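Local structure of 3,6-diketocamphane 1,6-monooxygenase (Pseudomonas putida, 4UWM) at residues A[255-260]-A[339-344]. The protein oxidises a diketocamphane to its lactone with reduced FMN and molecular oxygen, a Baeyer-Villiger step in the bacterial degradation of (-)-camphor. Numbering follows the deposited sequence.
Sequences VSHTVF and GGWGTL
Val255 and Leu344 pair as parallel neighbours in the parallel TIM barrel of this luciferase-family monooxygenase, where strand 254-261 lies beside strand 343-347, the last strand of the barrel, which in turn runs next to the first strand, 4-9. Between the two segments the backbone link is a hydrogen bond from Val255 N to Thr343 O (3.0 Å); Val255 and His257 continue the ladder to Gln345.

On the outer side of the sheet, toward the surrounding helices, Trp341 folds back from the loop that follows helix 324-338. Its CG sits between the backbone N and the carbonyl carbon (chi1 54°), which lays the indole across the end of the strand pair. Val255 packs under one face: its CB is 4.2 Å from the centroid of the five-membered ring, a CH-pi contact, while CG2 touches Trp341 CB at 3.6 Å. The six-membered ring of the indole meets the His257 imidazole, whose NE2 lies 3.4 Å from Trp341 CH2. The two side chains come from opposite directions, and their ring planes are inclined by 38°, an oblique pairing. Phe224 meets the imidazole as well, and Phe335 of helix 324-338 meets the indole edge-to-face.

Leu344 projects from the same side of the sheet and crosses the histidine at about a right angle, pressing CD1 to within 3.2 Å of His257 CD2. Its other methyl, CD2, meets Val259 CG2 tip to tip at 4.1 Å, and Ile365 of helix 356-369 touches both residues. One backbone bond thus sets the parallel register, while apolar and aromatic packing, with the His257 imidazole wedged between the Leu344 CD1 methyl and the six-membered ring of Trp341, covers the outer side of the strand pair.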
loop_
_atom_site.group_PDB
_atom_site.type_symbol
_atom_site.label_atom_id
_atom_site.label_comp_id
_atom_site.label_asym_id
_atom_site.label_seq_id
_atom_site.Cartn_x
_atom_site.Cartn_y
_atom_site.Cartn_z
ATOM N N VAL A 255 -15.911 20.577 2.222
ATOM C CA VAL A 255 -17.284 20.243 1.862
ATOM C C VAL A 255 -17.291 19.695 0.448
ATOM O O VAL A 255 -16.810 20.350 -0.483
ATOM C CB VAL A 255 -18.244 21.460 1.953
ATOM C CG1 VAL A 255 -19.677 21.032 1.605
ATOM C CG2 VAL A 255 -18.219 22.060 3.348
ATOM N N SER A 256 -17.842 18.492 0.301
ATOM C CA SER A 256 -17.882 17.792 -0.978
ATOM C C SER A 256 -19.142 18.158 -1.771
ATOM O O SER A 256 -20.250 18.098 -1.230
ATOM C CB SER A 256 -17.811 16.280 -0.732
ATOM O OG SER A 256 -18.083 15.546 -1.910
ATOM N N HIS A 257 -18.957 18.522 -3.032
ATOM C CA HIS A 257 -20.031 18.922 -3.935
ATOM C C HIS A 257 -19.798 18.243 -5.272
ATOM O O HIS A 257 -18.645 17.976 -5.648
ATOM C CB HIS A 257 -19.989 20.437 -4.208
ATOM C CG HIS A 257 -20.443 21.294 -3.068
ATOM N ND1 HIS A 257 -21.769 21.605 -2.853
ATOM C CD2 HIS A 257 -19.744 21.936 -2.103
ATOM C CE1 HIS A 257 -21.868 22.387 -1.792
ATOM N NE2 HIS A 257 -20.652 22.608 -1.321
ATOM N N THR A 258 -20.886 18.010 -5.999
ATOM C CA THR A 258 -20.814 17.668 -7.415
ATOM C C THR A 258 -20.689 18.996 -8.178
ATOM O O THR A 258 -21.536 19.883 -8.025
ATOM C CB THR A 258 -22.067 16.892 -7.840
ATOM O OG1 THR A 258 -22.179 15.711 -7.037
ATOM C CG2 THR A 258 -22.017 16.522 -9.328
ATOM N N VAL A 259 -19.609 19.137 -8.946
ATOM C CA VAL A 259 -19.192 20.415 -9.518
ATOM C C VAL A 259 -18.752 20.201 -10.953
ATOM O O VAL A 259 -17.908 19.355 -11.231
ATOM C CB VAL A 259 -18.011 21.062 -8.746
ATOM C CG1 VAL A 259 -17.712 22.457 -9.273
ATOM C CG2 VAL A 259 -18.298 21.138 -7.266
ATOM N N PHE A 260 -19.336 20.968 -11.875
ATOM C CA PHE A 260 -18.876 20.941 -13.258
ATOM C C PHE A 260 -18.944 22.333 -13.890
ATOM O O PHE A 260 -19.950 23.045 -13.764
ATOM C CB PHE A 260 -19.627 19.901 -14.089
ATOM C CG PHE A 260 -18.989 19.637 -15.430
ATOM C CD1 PHE A 260 -19.275 20.450 -16.532
ATOM C CD2 PHE A 260 -18.085 18.596 -15.592
ATOM C CE1 PHE A 260 -18.678 20.214 -17.761
ATOM C CE2 PHE A 260 -17.482 18.358 -16.819
ATOM C CZ PHE A 260 -17.775 19.168 -17.907
ATOM N N GLY A 339 -22.088 30.620 5.946
ATOM C CA GLY A 339 -20.809 31.084 6.490
ATOM C C GLY A 339 -19.624 30.611 5.661
ATOM O O GLY A 339 -18.534 31.185 5.734
ATOM N N GLY A 340 -19.831 29.551 4.882
ATOM C CA GLY A 340 -18.790 29.022 3.993
ATOM C C GLY A 340 -17.946 27.884 4.560
ATOM O O GLY A 340 -18.300 27.264 5.570
ATOM N N TRP A 341 -16.825 27.618 3.892
ATOM C CA TRP A 341 -15.932 26.499 4.215
ATOM C C TRP A 341 -14.580 26.789 3.601
ATOM O O TRP A 341 -14.455 27.684 2.765
ATOM C CB TRP A 341 -16.482 25.180 3.649
ATOM C CG TRP A 341 -16.772 25.238 2.158
ATOM C CD1 TRP A 341 -15.863 25.148 1.138
ATOM C CD2 TRP A 341 -18.049 25.440 1.539
ATOM N NE1 TRP A 341 -16.497 25.273 -0.073
ATOM C CE2 TRP A 341 -17.838 25.443 0.141
ATOM C CE3 TRP A 341 -19.352 25.619 2.027
ATOM C CZ2 TRP A 341 -18.879 25.619 -0.772
ATOM C CZ3 TRP A 341 -20.389 25.785 1.113
ATOM C CH2 TRP A 341 -20.145 25.785 -0.267
ATOM N N GLY A 342 -13.569 26.025 4.003
ATOM C CA GLY A 342 -12.226 26.233 3.493
ATOM C C GLY A 342 -11.874 25.548 2.176
ATOM O O GLY A 342 -11.077 26.079 1.406
ATOM N N THR A 343 -12.425 24.352 1.933
ATOM C CA THR A 343 -12.085 23.594 0.710
ATOM C C THR A 343 -13.330 23.085 0.021
ATOM O O THR A 343 -14.193 22.441 0.649
ATOM C CB THR A 343 -11.128 22.386 0.983
ATOM O OG1 THR A 343 -9.903 22.848 1.561
ATOM C CG2 THR A 343 -10.781 21.664 -0.323
ATOM N N LEU A 344 -13.418 23.367 -1.273
ATOM C CA LEU A 344 -14.488 22.825 -2.085
ATOM C C LEU A 344 -13.975 21.492 -2.629
ATOM O O LEU A 344 -13.076 21.462 -3.489
ATOM C CB LEU A 344 -14.836 23.769 -3.239
ATOM C CG LEU A 344 -15.856 23.216 -4.232
ATOM C CD1 LEU A 344 -17.250 23.265 -3.640
ATOM C CD2 LEU A 344 -15.793 23.960 -5.560
#